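Local coordinates for protein thiol transferase (Phanerochaete chrysosporium, PDB 4F0B) that binds glutathione in its oxidized disulfide form and probably acts as a glutathione-dependent thiol transferase of the Ure2p-like glutathione transferase class, at residues Val41-Arg46 with Asn55-Asp60; Lys64-Gly69 with Pro80-Ser85; Pro72-Glu77 with Leu89-His94. All coordinates share one frame; numbering follows the deposited sequence.

Interaction 1 of 3, residues Val41-Arg46 with Asn55-Asp60. With GDS (oxidized glutathione disulfide), chain C.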
loop_
_atom_site.group_PDB
_atom_site.type_symbol
_atom_site.label_atom_id
_atom_site.label_comp_id
_atom_site.label_asym_id
_atom_site.label_seq_id
_atom_site.Cartn_x
_atom_site.Cartn_y
_atom_site.Cartn_z
ATOM N N VAL A 41 21.804 -2.875 8.932
ATOM C CA VAL A 41 21.898 -4.318 9.194
ATOM C C VAL A 41 21.439 -4.982 7.921
ATOM O O VAL A 41 20.257 -4.916 7.570
ATOM C CB VAL A 41 21.024 -4.750 10.371
ATOM C CG1 VAL A 41 21.097 -6.272 10.554
ATOM C CG2 VAL A 41 21.471 -4.039 11.639
ATOM N N LYS A 42 22.362 -5.646 7.239
ATOM C CA LYS A 42 22.058 -6.331 6.005
ATOM C C LYS A 42 21.456 -7.734 6.302
ATOM O O LYS A 42 22.068 -8.574 6.947
ATOM C CB LYS A 42 23.317 -6.401 5.132
ATOM C CG LYS A 42 23.027 -6.854 3.714
ATOM C CD LYS A 42 24.310 -6.907 2.899
ATOM C CE LYS A 42 24.016 -7.242 1.448
ATOM N NZ LYS A 42 25.290 -7.533 0.715
ATOM N N MET A 43 20.239 -7.959 5.833
ATOM C CA MET A 43 19.474 -9.154 6.161
ATOM C C MET A 43 19.401 -10.073 4.968
ATOM O O MET A 43 19.161 -9.616 3.838
ATOM C CB MET A 43 18.032 -8.788 6.587
ATOM C CG MET A 43 18.002 -7.865 7.783
ATOM S SD MET A 43 18.291 -8.748 9.329
ATOM C CE MET A 43 16.778 -9.687 9.454
ATOM N N SER A 44 19.577 -11.366 5.204
ATOM C CA SER A 44 19.246 -12.344 4.174
ATOM C C SER A 44 17.754 -12.429 3.961
ATOM O O SER A 44 16.988 -12.533 4.921
ATOM C CB SER A 44 19.778 -13.718 4.558
ATOM O OG SER A 44 19.136 -14.673 3.710
ATOM N N ILE A 45 17.358 -12.367 2.696
ATOM C CA ILE A 45 15.952 -12.516 2.308
ATOM C C ILE A 45 15.746 -13.852 1.617
ATOM O O ILE A 45 14.715 -14.059 0.977
ATOM C CB ILE A 45 15.476 -11.376 1.362
ATOM C CG1 ILE A 45 16.311 -11.385 0.091
ATOM C CG2 ILE A 45 15.577 -10.053 2.106
ATOM C CD1 ILE A 45 15.734 -10.505 -1.034
ATOM N N ARG A 46 16.714 -14.765 1.744
ATOM C CA ARG A 46 16.623 -16.054 1.046
ATOM C C ARG A 46 16.024 -17.141 1.928
ATOM O O ARG A 46 16.486 -17.361 3.067
ATOM C CB ARG A 46 18.016 -16.522 0.615
ATOM C CG ARG A 46 18.804 -15.483 -0.134
ATOM C CD ARG A 46 19.963 -16.110 -0.828
ATOM N NE ARG A 46 20.728 -16.994 0.044
ATOM C CZ ARG A 46 21.499 -17.976 -0.416
ATOM N NH1 ARG A 46 22.154 -18.763 0.427
ATOM N NH2 ARG A 46 21.566 -18.207 -1.727
ATOM N N ASN A 55 21.039 -12.960 10.867
ATOM C CA ASN A 55 20.430 -11.833 10.147
ATOM C C ASN A 55 19.658 -12.362 8.931
ATOM O O ASN A 55 20.144 -12.334 7.799
ATOM C CB ASN A 55 21.491 -10.804 9.747
ATOM C CG ASN A 55 22.043 -10.026 10.943
ATOM O OD1 ASN A 55 21.435 -10.003 12.014
ATOM N ND2 ASN A 55 23.177 -9.347 10.748
ATOM N N GLN A 56 18.457 -12.854 9.199
ATOM C CA GLN A 56 17.612 -13.497 8.207
ATOM C C GLN A 56 16.172 -13.112 8.555
ATOM O O GLN A 56 15.797 -13.104 9.731
ATOM C CB GLN A 56 17.826 -15.016 8.234
ATOM C CG GLN A 56 17.459 -15.719 6.908
ATOM C CD GLN A 56 15.966 -15.832 6.674
ATOM O OE1 GLN A 56 15.187 -16.025 7.611
ATOM N NE2 GLN A 56 15.557 -15.733 5.418
ATOM N N VAL A 57 15.374 -12.798 7.546
ATOM C CA VAL A 57 14.082 -12.154 7.792
ATOM C C VAL A 57 13.033 -12.951 8.534
ATOM O O VAL A 57 12.106 -12.347 9.068
ATOM C CB VAL A 57 13.445 -11.596 6.496
ATOM C CG1 VAL A 57 14.322 -10.465 5.927
ATOM C CG2 VAL A 57 13.227 -12.703 5.483
ATOM N N LYS A 58 13.184 -14.287 8.604
ATOM C CA LYS A 58 12.206 -15.102 9.329
ATOM C C LYS A 58 12.648 -15.428 10.755
ATOM O O LYS A 58 11.948 -16.152 11.477
ATOM C CB LYS A 58 11.922 -16.399 8.569
ATOM C CG LYS A 58 11.396 -16.186 7.124
ATOM C CD LYS A 58 10.253 -15.157 7.096
ATOM C CE LYS A 58 9.700 -15.004 5.665
ATOM N NZ LYS A 58 8.655 -13.926 5.611
ATOM N N SER A 59 13.789 -14.877 11.167
ATOM C CA SER A 59 14.306 -15.121 12.516
ATOM C C SER A 59 13.333 -14.535 13.530
ATOM O O SER A 59 12.795 -13.444 13.337
ATOM C CB SER A 59 15.678 -14.484 12.666
ATOM O OG SER A 59 16.623 -15.153 11.858
ATOM N N ASP A 60 13.087 -15.272 14.603
ATOM C CA ASP A 60 12.159 -14.793 15.612
ATOM C C ASP A 60 12.479 -13.388 16.152
ATOM O O ASP A 60 11.579 -12.573 16.346
ATOM C CB ASP A 60 12.085 -15.814 16.751
ATOM C CG ASP A 60 10.968 -15.523 17.694
ATOM O OD1 ASP A 60 9.814 -15.732 17.282
ATOM O OD2 ASP A 60 11.232 -15.070 18.831
HETATM N N1 GDS C . 5.096 -4.370 1.288
HETATM C CA1 GDS C . 6.484 -4.560 1.814
HETATM C C1 GDS C . 7.172 -3.169 1.855
HETATM O OE1 GDS C . 6.793 -2.292 1.048
HETATM O OE2 GDS C . 8.060 -2.996 2.712
HETATM C CB1 GDS C . 7.272 -5.469 0.857
HETATM C CG1 GDS C . 8.675 -5.802 1.397
HETATM C CD1 GDS C . 9.272 -6.942 0.584
HETATM O O1 GDS C . 8.736 -7.480 -0.377
HETATM N N2 GDS C . 10.478 -7.404 1.055
HETATM C CA2 GDS C . 11.224 -8.488 0.402
HETATM C C2 GDS C . 11.592 -9.530 1.435
HETATM O O2 GDS C . 12.006 -9.208 2.578
HETATM C CB2 GDS C . 12.523 -8.013 -0.244
HETATM S SG2 GDS C . 12.333 -6.678 -1.428
HETATM N N3 GDS C . 11.460 -10.802 1.013
HETATM C CA3 GDS C . 11.825 -11.899 1.914
HETATM C C3 GDS C . 10.767 -12.935 2.019
HETATM O OE3 GDS C . 11.003 -13.875 2.805
HETATM O OE4 GDS C . 9.708 -12.805 1.348
HETATM N N4 GDS C . 7.756 -7.447 -3.090
HETATM C CA4 GDS C . 6.403 -7.068 -3.459
HETATM C C4 GDS C . 5.987 -5.639 -2.974
HETATM O OE5 GDS C . 6.864 -4.782 -2.739
HETATM O OE6 GDS C . 4.763 -5.454 -2.859
HETATM C C5 GDS C . 8.463 -8.242 -3.898
HETATM O O5 GDS C . 8.001 -8.680 -4.978
HETATM C CA5 GDS C . 9.862 -8.619 -3.440
HETATM N N5 GDS C . 10.140 -10.031 -3.794
HETATM C CB5 GDS C . 10.822 -7.627 -4.134
HETATM S SG5 GDS C . 12.483 -7.787 -3.489
HETATM C CA6 GDS C . 8.869 -13.561 -1.865
HETATM C C6 GDS C . 7.940 -14.024 -3.005
HETATM O OE7 GDS C . 7.252 -13.163 -3.596
HETATM O OE8 GDS C . 7.893 -15.261 -3.229
HETATM N N6 GDS C . 8.776 -14.542 -0.786
HETATM C CB6 GDS C . 10.344 -13.457 -2.368
HETATM C CG6 GDS C . 10.650 -12.351 -3.420
HETATM C CD6 GDS C . 10.421 -10.982 -2.846
HETATM O O6 GDS C . 10.433 -10.698 -1.659
HETATM O O HOH W 1 24.480 -9.075 8.076
#
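Ser44 and Gln56 bring the two backbones together in a single beta bridge, their CA atoms 4.5 Å apart. The amide N of Ser44 donates to Asn55 O at 2.8 Å, and the chain returns the bond when Val57 N donates to Ser44 O at 3.1 Å. From the bridging Gln56 the chain turns, type I, to Ser59, and within this turn Lys58 N also donates to Gln56 OE1, reaching it from above the amide plane. Ser44 OG, anti to its own N (chi1 165°), accepts from Arg46 N in an ST turn and also bonds Asp49.

Met43, bent at chi2 and chi3, crosses Asn55 at about a right angle: SD lies 3.8 Å from Asn55 CB, and CE ends 3.6 Å from Gln56 O. Asn55 crosses Val41 at about a right angle too, its ND2 3.7 Å from CG1 of that valine, and one water joins the same ND2 to Lys42 O. Ile45 and Val57 lie side by side, CG2 of the first 4.0 Å from CG1 of the second. Both also touch the bound glutathione disulfide: Ile45 CG2 packs near O2, while Val57 CG2 and Lys58 CE approach the carboxylate oxygen OE3.

The pair closes the loop that leaves edge strand 38-42. Val41 packs on Val10 and Tyr12 of strand 9-13, Met43 meets Trp61 and Phe62 of helix 60-63, and Ile71, in the loop before strand 73-76, lies against Met43, Ile45 and Val57.

Interaction 2 of 3, residues Lys64-Gly69 with Pro80-Ser85. With GDS (oxidized glutathione disulfide), chain C.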
loop_
_atom_site.group_PDB
_atom_site.type_symbol
_atom_site.label_atom_id
_atom_site.label_comp_id
_atom_site.label_asym_id
_atom_site.label_seq_id
_atom_site.Cartn_x
_atom_site.Cartn_y
_atom_site.Cartn_z
ATOM N N LYS A 64 9.889 -9.467 15.929
ATOM C CA LYS A 64 9.522 -8.433 16.907
ATOM C C LYS A 64 9.586 -7.017 16.357
ATOM O O LYS A 64 8.971 -6.084 16.906
ATOM C CB LYS A 64 10.415 -8.501 18.159
ATOM C CG LYS A 64 10.219 -9.754 19.010
ATOM C CD LYS A 64 11.098 -9.720 20.257
ATOM C CE LYS A 64 10.937 -11.002 21.075
ATOM N NZ LYS A 64 11.721 -10.971 22.353
ATOM N N ILE A 65 10.347 -6.837 15.273
ATOM C CA ILE A 65 10.489 -5.542 14.623
ATOM C C ILE A 65 9.572 -5.501 13.415
ATOM O O ILE A 65 8.832 -4.526 13.225
ATOM C CB ILE A 65 11.939 -5.321 14.207
ATOM C CG1 ILE A 65 12.810 -5.208 15.474
ATOM C CG2 ILE A 65 12.092 -4.053 13.352
ATOM C CD1 ILE A 65 14.330 -5.356 15.211
ATOM N N CYS A 66 9.587 -6.562 12.612
ATOM C CA CYS A 66 8.719 -6.637 11.427
ATOM C C CYS A 66 7.929 -7.936 11.477
ATOM O O CYS A 66 8.467 -9.000 11.165
ATOM C CB CYS A 66 9.519 -6.616 10.132
ATOM S SG CYS A 66 8.437 -6.716 8.683
ATOM N N PRO A 67 6.661 -7.871 11.881
ATOM C CA PRO A 67 5.897 -9.130 12.049
ATOM C C PRO A 67 5.679 -9.888 10.741
ATOM O O PRO A 67 5.403 -11.089 10.773
ATOM C CB PRO A 67 4.570 -8.679 12.667
ATOM C CG PRO A 67 4.508 -7.195 12.486
ATOM C CD PRO A 67 5.935 -6.674 12.336
ATOM N N ASN A 68 5.830 -9.206 9.606
ATOM C CA ASN A 68 5.718 -9.828 8.318
ATOM C C ASN A 68 6.967 -10.591 7.897
ATOM O O ASN A 68 6.935 -11.302 6.904
ATOM C CB ASN A 68 5.403 -8.739 7.279
ATOM C CG ASN A 68 4.951 -9.294 5.926
ATOM O OD1 ASN A 68 4.216 -10.283 5.839
ATOM N ND2 ASN A 68 5.344 -8.606 4.858
ATOM N N GLY A 69 8.072 -10.440 8.639
ATOM C CA GLY A 69 9.285 -11.155 8.257
ATOM C C GLY A 69 9.832 -10.771 6.892
ATOM O O GLY A 69 10.182 -11.632 6.100
ATOM N N PRO A 80 9.727 0.443 16.448
ATOM C CA PRO A 80 9.861 -0.238 15.152
ATOM C C PRO A 80 8.885 0.286 14.099
ATOM O O PRO A 80 7.744 0.645 14.404
ATOM C CB PRO A 80 9.529 -1.707 15.496
ATOM C CG PRO A 80 8.503 -1.595 16.613
ATOM C CD PRO A 80 8.917 -0.348 17.410
ATOM N N VAL A 81 9.344 0.330 12.849
ATOM C CA VAL A 81 8.457 0.667 11.734
ATOM C C VAL A 81 8.752 -0.291 10.596
ATOM O O VAL A 81 9.913 -0.428 10.158
ATOM C CB VAL A 81 8.678 2.138 11.227
ATOM C CG1 VAL A 81 7.599 2.482 10.210
ATOM C CG2 VAL A 81 8.663 3.140 12.391
ATOM N N PHE A 82 7.708 -0.946 10.096
ATOM C CA PHE A 82 7.854 -1.805 8.912
ATOM C C PHE A 82 6.939 -1.281 7.803
ATOM O O PHE A 82 6.089 -0.391 8.057
ATOM C CB PHE A 82 7.644 -3.322 9.235
ATOM C CG PHE A 82 6.212 -3.710 9.548
ATOM C CD1 PHE A 82 5.640 -3.410 10.770
ATOM C CD2 PHE A 82 5.463 -4.433 8.625
ATOM C CE1 PHE A 82 4.310 -3.771 11.054
ATOM C CE2 PHE A 82 4.133 -4.803 8.910
ATOM C CZ PHE A 82 3.573 -4.474 10.117
ATOM N N GLU A 83 7.162 -1.809 6.591
ATOM C CA GLU A 83 6.540 -1.409 5.302
ATOM C C GLU A 83 7.205 -0.151 4.745
ATOM O O GLU A 83 7.124 0.934 5.347
ATOM C CB GLU A 83 5.017 -1.190 5.414
ATOM C CG GLU A 83 4.249 -2.452 5.793
ATOM C CD GLU A 83 4.198 -3.487 4.675
ATOM O OE1 GLU A 83 4.145 -3.082 3.482
ATOM O OE2 GLU A 83 4.234 -4.697 4.967
ATOM N N THR A 84 7.876 -0.318 3.599
ATOM C CA THR A 84 8.585 0.791 2.927
ATOM C C THR A 84 7.893 2.148 3.090
ATOM O O THR A 84 8.497 3.086 3.632
ATOM C CB THR A 84 8.726 0.541 1.393
ATOM O OG1 THR A 84 7.445 0.178 0.859
ATOM C CG2 THR A 84 9.757 -0.542 1.123
ATOM N N SER A 85 6.662 2.271 2.593
ATOM C CA SER A 85 5.995 3.572 2.532
ATOM C C SER A 85 5.735 4.144 3.899
ATOM O O SER A 85 5.871 5.378 4.113
ATOM C CB SER A 85 4.693 3.438 1.759
ATOM O OG SER A 85 5.002 2.947 0.452
HETATM N N1 GDS C . 5.096 -4.370 1.288
HETATM C CA1 GDS C . 6.484 -4.560 1.814
HETATM C C1 GDS C . 7.172 -3.169 1.855
HETATM O OE1 GDS C . 6.793 -2.292 1.048
HETATM O OE2 GDS C . 8.060 -2.996 2.712
HETATM C CB1 GDS C . 7.272 -5.469 0.857
HETATM C CG1 GDS C . 8.675 -5.802 1.397
HETATM C CD1 GDS C . 9.272 -6.942 0.584
HETATM O O1 GDS C . 8.736 -7.480 -0.377
HETATM N N2 GDS C . 10.478 -7.404 1.055
HETATM C CA2 GDS C . 11.224 -8.488 0.402
HETATM C C2 GDS C . 11.592 -9.530 1.435
HETATM O O2 GDS C . 12.006 -9.208 2.578
HETATM C CB2 GDS C . 12.523 -8.013 -0.244
HETATM S SG2 GDS C . 12.333 -6.678 -1.428
HETATM N N3 GDS C . 11.460 -10.802 1.013
HETATM C CA3 GDS C . 11.825 -11.899 1.914
HETATM C C3 GDS C . 10.767 -12.935 2.019
HETATM O OE3 GDS C . 11.003 -13.875 2.805
HETATM O OE4 GDS C . 9.708 -12.805 1.348
HETATM N N4 GDS C . 7.756 -7.447 -3.090
HETATM C CA4 GDS C . 6.403 -7.068 -3.459
HETATM C C4 GDS C . 5.987 -5.639 -2.974
HETATM O OE5 GDS C . 6.864 -4.782 -2.739
HETATM O OE6 GDS C . 4.763 -5.454 -2.859
HETATM C C5 GDS C . 8.463 -8.242 -3.898
HETATM O O5 GDS C . 8.001 -8.680 -4.978
HETATM C CA5 GDS C . 9.862 -8.619 -3.440
HETATM N N5 GDS C . 10.140 -10.031 -3.794
HETATM C CB5 GDS C . 10.822 -7.627 -4.134
HETATM S SG5 GDS C . 12.483 -7.787 -3.489
HETATM C CA6 GDS C . 8.869 -13.561 -1.865
HETATM C C6 GDS C . 7.940 -14.024 -3.005
HETATM O OE7 GDS C . 7.252 -13.163 -3.596
HETATM O OE8 GDS C . 7.893 -15.261 -3.229
HETATM N N6 GDS C . 8.776 -14.542 -0.786
HETATM C CB6 GDS C . 10.344 -13.457 -2.368
HETATM C CG6 GDS C . 10.650 -12.351 -3.420
HETATM C CD6 GDS C . 10.421 -10.982 -2.846
HETATM O O6 GDS C . 10.433 -10.698 -1.659
HETATM O O HOH W 2 6.623 -6.029 5.452
#
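Phe82 meets the loop 64-69 along the length of its side chain, starting at CB, which sits 3.5 Å from Cys66 SG. With chi1 at 71°, CG falls between the backbone N and the carbonyl carbon, and the ring is carried up against the loop. Cys66 and Pro67 approach the same ring face. The sulfur comes obliquely near CD2, with SG 4.6 Å from the Phe82 centroid, while CD1 and CE1 each have Pro67 CD at 3.6 Å. Asn68 CB comes within 4.4 Å of Phe82 CE2, again obliquely. At the tip, CZ meets Pro67 CG at 3.7 Å. Pro67 thus lies over the face in a CH-pi contact, its CD 19° off the ring normal. Replacing Phe82 with an alanine would probably open a gap beneath Pro67 and deprive Cys66 SG of its aromatic neighbour.

Beside this ring, Ile65 CG2 packs on Pro80 CB at 4.1 Å. A water accepts from Asn68 ND2 and donates to Glu83 OE2, while Asn68 OD1 bonds Arg157 of the second subunit. Phe82 also meets Trp118 of that subunit edge-to-face.

Glu83 OE1 takes a hydrogen bond from N1 of the bound oxidized glutathione disulfide at 2.7 Å, and also bonds His123. Thr84 holds the carboxylate of the same gamma-glutamyl group twice, through its N to OE2 and its OG1 to OE1. An acidic residue followed by a hydroxyl residue at the start of a helix, gripping these two groups, is characteristic of the glutathione site in the thioredoxin-like domain of glutathione transferases.

Interaction 3 of 3, residues Pro72-Glu77 with Leu89-His94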
loop_
_atom_site.group_PDB
_atom_site.type_symbol
_atom_site.label_atom_id
_atom_site.label_comp_id
_atom_site.label_asym_id
_atom_site.label_seq_id
_atom_site.Cartn_x
_atom_site.Cartn_y
_atom_site.Cartn_z
ATOM N N PRO A 72 12.232 -3.746 4.032
ATOM C CA PRO A 72 12.978 -3.097 5.120
ATOM C C PRO A 72 12.138 -2.883 6.353
ATOM O O PRO A 72 10.899 -2.954 6.355
ATOM C CB PRO A 72 13.371 -1.736 4.502
ATOM C CG PRO A 72 12.159 -1.418 3.590
ATOM C CD PRO A 72 11.732 -2.779 3.022
ATOM N N ALA A 73 12.857 -2.619 7.434
ATOM C CA ALA A 73 12.252 -2.128 8.659
ATOM C C ALA A 73 13.258 -1.211 9.307
ATOM O O ALA A 73 14.466 -1.310 9.069
ATOM C CB ALA A 73 11.874 -3.280 9.618
ATOM N N ILE A 74 12.776 -0.323 10.176
ATOM C CA ILE A 74 13.678 0.452 11.006
ATOM C C ILE A 74 13.317 0.378 12.460
ATOM O O ILE A 74 12.199 0.018 12.822
ATOM C CB ILE A 74 13.722 1.937 10.635
ATOM C CG1 ILE A 74 12.341 2.602 10.822
ATOM C CG2 ILE A 74 14.266 2.138 9.214
ATOM C CD1 ILE A 74 12.390 4.148 10.793
ATOM N N THR A 75 14.295 0.678 13.312
ATOM C CA THR A 75 13.963 1.115 14.674
ATOM C C THR A 75 14.471 2.510 14.864
ATOM O O THR A 75 15.516 2.879 14.346
ATOM C CB THR A 75 14.507 0.185 15.752
ATOM O OG1 THR A 75 15.936 0.087 15.636
ATOM C CG2 THR A 75 13.862 -1.195 15.619
ATOM N N HIS A 76 13.718 3.303 15.608
ATOM C CA HIS A 76 14.124 4.657 15.931
ATOM C C HIS A 76 13.971 4.819 17.406
ATOM O O HIS A 76 12.855 4.834 17.934
ATOM C CB HIS A 76 13.280 5.675 15.190
ATOM C CG HIS A 76 13.522 7.080 15.634
ATOM N ND1 HIS A 76 12.494 7.974 15.825
ATOM C CD2 HIS A 76 14.665 7.730 15.984
ATOM C CE1 HIS A 76 12.991 9.118 16.275
ATOM N NE2 HIS A 76 14.301 8.992 16.384
ATOM N N GLU A 77 15.127 4.932 18.052
ATOM C CA GLU A 77 15.224 4.909 19.493
ATOM C C GLU A 77 14.384 3.783 20.039
ATOM O O GLU A 77 13.643 3.960 20.988
ATOM C CB GLU A 77 14.847 6.270 20.088
ATOM C CG GLU A 77 15.846 7.352 19.662
ATOM C CD GLU A 77 15.687 8.674 20.399
ATOM O OE1 GLU A 77 14.982 8.713 21.427
ATOM O OE2 GLU A 77 16.267 9.680 19.944
ATOM N N LEU A 89 7.150 7.709 5.463
ATOM C CA LEU A 89 6.281 8.678 6.153
ATOM C C LEU A 89 6.763 8.970 7.585
ATOM O O LEU A 89 6.771 10.118 8.009
ATOM C CB LEU A 89 4.836 8.169 6.165
ATOM C CG LEU A 89 4.191 8.261 4.769
ATOM C CD1 LEU A 89 3.010 7.321 4.730
ATOM C CD2 LEU A 89 3.714 9.666 4.530
ATOM N N TYR A 90 7.153 7.934 8.323
ATOM C CA TYR A 90 7.652 8.125 9.682
ATOM C C TYR A 90 8.909 8.991 9.717
ATOM O O TYR A 90 9.031 9.912 10.518
ATOM C CB TYR A 90 8.009 6.770 10.293
ATOM C CG TYR A 90 8.510 6.890 11.714
ATOM C CD1 TYR A 90 7.610 6.907 12.789
ATOM C CD2 TYR A 90 9.876 7.026 11.997
ATOM C CE1 TYR A 90 8.074 7.049 14.108
ATOM C CE2 TYR A 90 10.339 7.169 13.302
ATOM C CZ TYR A 90 9.436 7.186 14.356
ATOM O OH TYR A 90 9.904 7.317 15.664
ATOM N N LEU A 91 9.863 8.657 8.850
ATOM C CA LEU A 91 11.118 9.396 8.844
ATOM C C LEU A 91 10.876 10.835 8.426
ATOM O O LEU A 91 11.485 11.764 8.995
ATOM C CB LEU A 91 12.132 8.725 7.915
ATOM C CG LEU A 91 12.699 7.383 8.399
ATOM C CD1 LEU A 91 13.540 6.748 7.304
ATOM C CD2 LEU A 91 13.549 7.582 9.661
ATOM N N ALA A 92 10.001 11.038 7.453
ATOM C CA ALA A 92 9.660 12.409 7.080
ATOM C C ALA A 92 9.043 13.168 8.250
ATOM O O ALA A 92 9.437 14.306 8.524
ATOM C CB ALA A 92 8.738 12.426 5.863
ATOM N N GLN A 93 8.100 12.553 8.953
ATOM C CA GLN A 93 7.416 13.259 10.027
ATOM C C GLN A 93 8.385 13.647 11.143
ATOM O O GLN A 93 8.274 14.720 11.726
ATOM C CB GLN A 93 6.255 12.408 10.581
ATOM C CG GLN A 93 5.585 13.032 11.840
ATOM C CD GLN A 93 4.379 12.225 12.360
ATOM O OE1 GLN A 93 4.194 11.071 11.990
ATOM N NE2 GLN A 93 3.549 12.849 13.195
ATOM N N HIS A 94 9.344 12.769 11.398
ATOM C CA HIS A 94 10.264 12.927 12.513
ATOM C C HIS A 94 11.523 13.740 12.204
ATOM O O HIS A 94 12.090 14.365 13.106
ATOM C CB HIS A 94 10.589 11.555 13.081
ATOM C CG HIS A 94 9.468 10.992 13.887
ATOM N ND1 HIS A 94 8.350 10.405 13.317
ATOM C CD2 HIS A 94 9.252 11.011 15.223
ATOM C CE1 HIS A 94 7.508 10.068 14.280
ATOM N NE2 HIS A 94 8.039 10.408 15.445
#
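His76 and Tyr90 meet rim to rim, their planes turned 67° apart, with His76 ND1 2.7 Å from Tyr90 OH. The hydrogen bond is nearly straight, and the hydroxyl lies in the plane of the imidazole at its edge. Both side chains extend with CG opposite the backbone N (chi1 172° for His76), which sends the strand residue and the helix residue toward one another.

His94, one helical turn beyond Tyr90, is modelled in two conformers, and its side-chain contacts hold for the one described here. In it the imidazole lies over the phenol: ND1 stands 3.4 Å above the middle of the Tyr90 ring, and CZ of the tyrosine lies equally over the centre of the imidazole. The same ND1 donates to Tyr90 O at 2.9 Å, which helps fix the rotation of the ring; that carbonyl accepts from both His94 N and ND1. Toward this conformer, His76 presents an edge in an offset edge-to-face pair, the planes steeply turned and the centroids 5.8 Å apart.

Deeper along the strand, Ile74 CD1 touches two helix side chains that it crosses at a slant, Tyr90 CD2 at 4.0 Å and Leu91 CD2 at 3.8 Å. Through these residues helix 84-95 packs on one face of strand 73-76, the 73-76 and 89-94 axes running 29° from parallel, as a helix covers the sheet in a thioredoxin-like domain.

The contact therefore changes from apolar at Ile74 to polar at His76. The buried Tyr90 OH is held by two nitrogens, His76 ND1 and that of Lys110 of the second subunit, and the lysine beside it would probably make the hydroxyl more polar.

Overall arrangement
From the N terminus, interaction 1 comes first: it closes the loop after edge strand 38-42 before the chain enters helix 60-63. Interaction 2 opens only afterwards, spanning strand 73-76 to bring the loop 64-69 onto strand 79-82 and the start of helix 84-95. Interaction 3 crosses it, since 72-77 falls between the segments of interaction 2 and 89-94 follows them. Interactions 1 and 2 touch where Lys58 NZ reaches Gly69 O, and both line the site of one glutathione disulfide. Interactions 2 and 3 join through neighbouring strands and helix 84-95, and both face the second subunit. Interactions 1 and 3 do not touch but reach the same sheet.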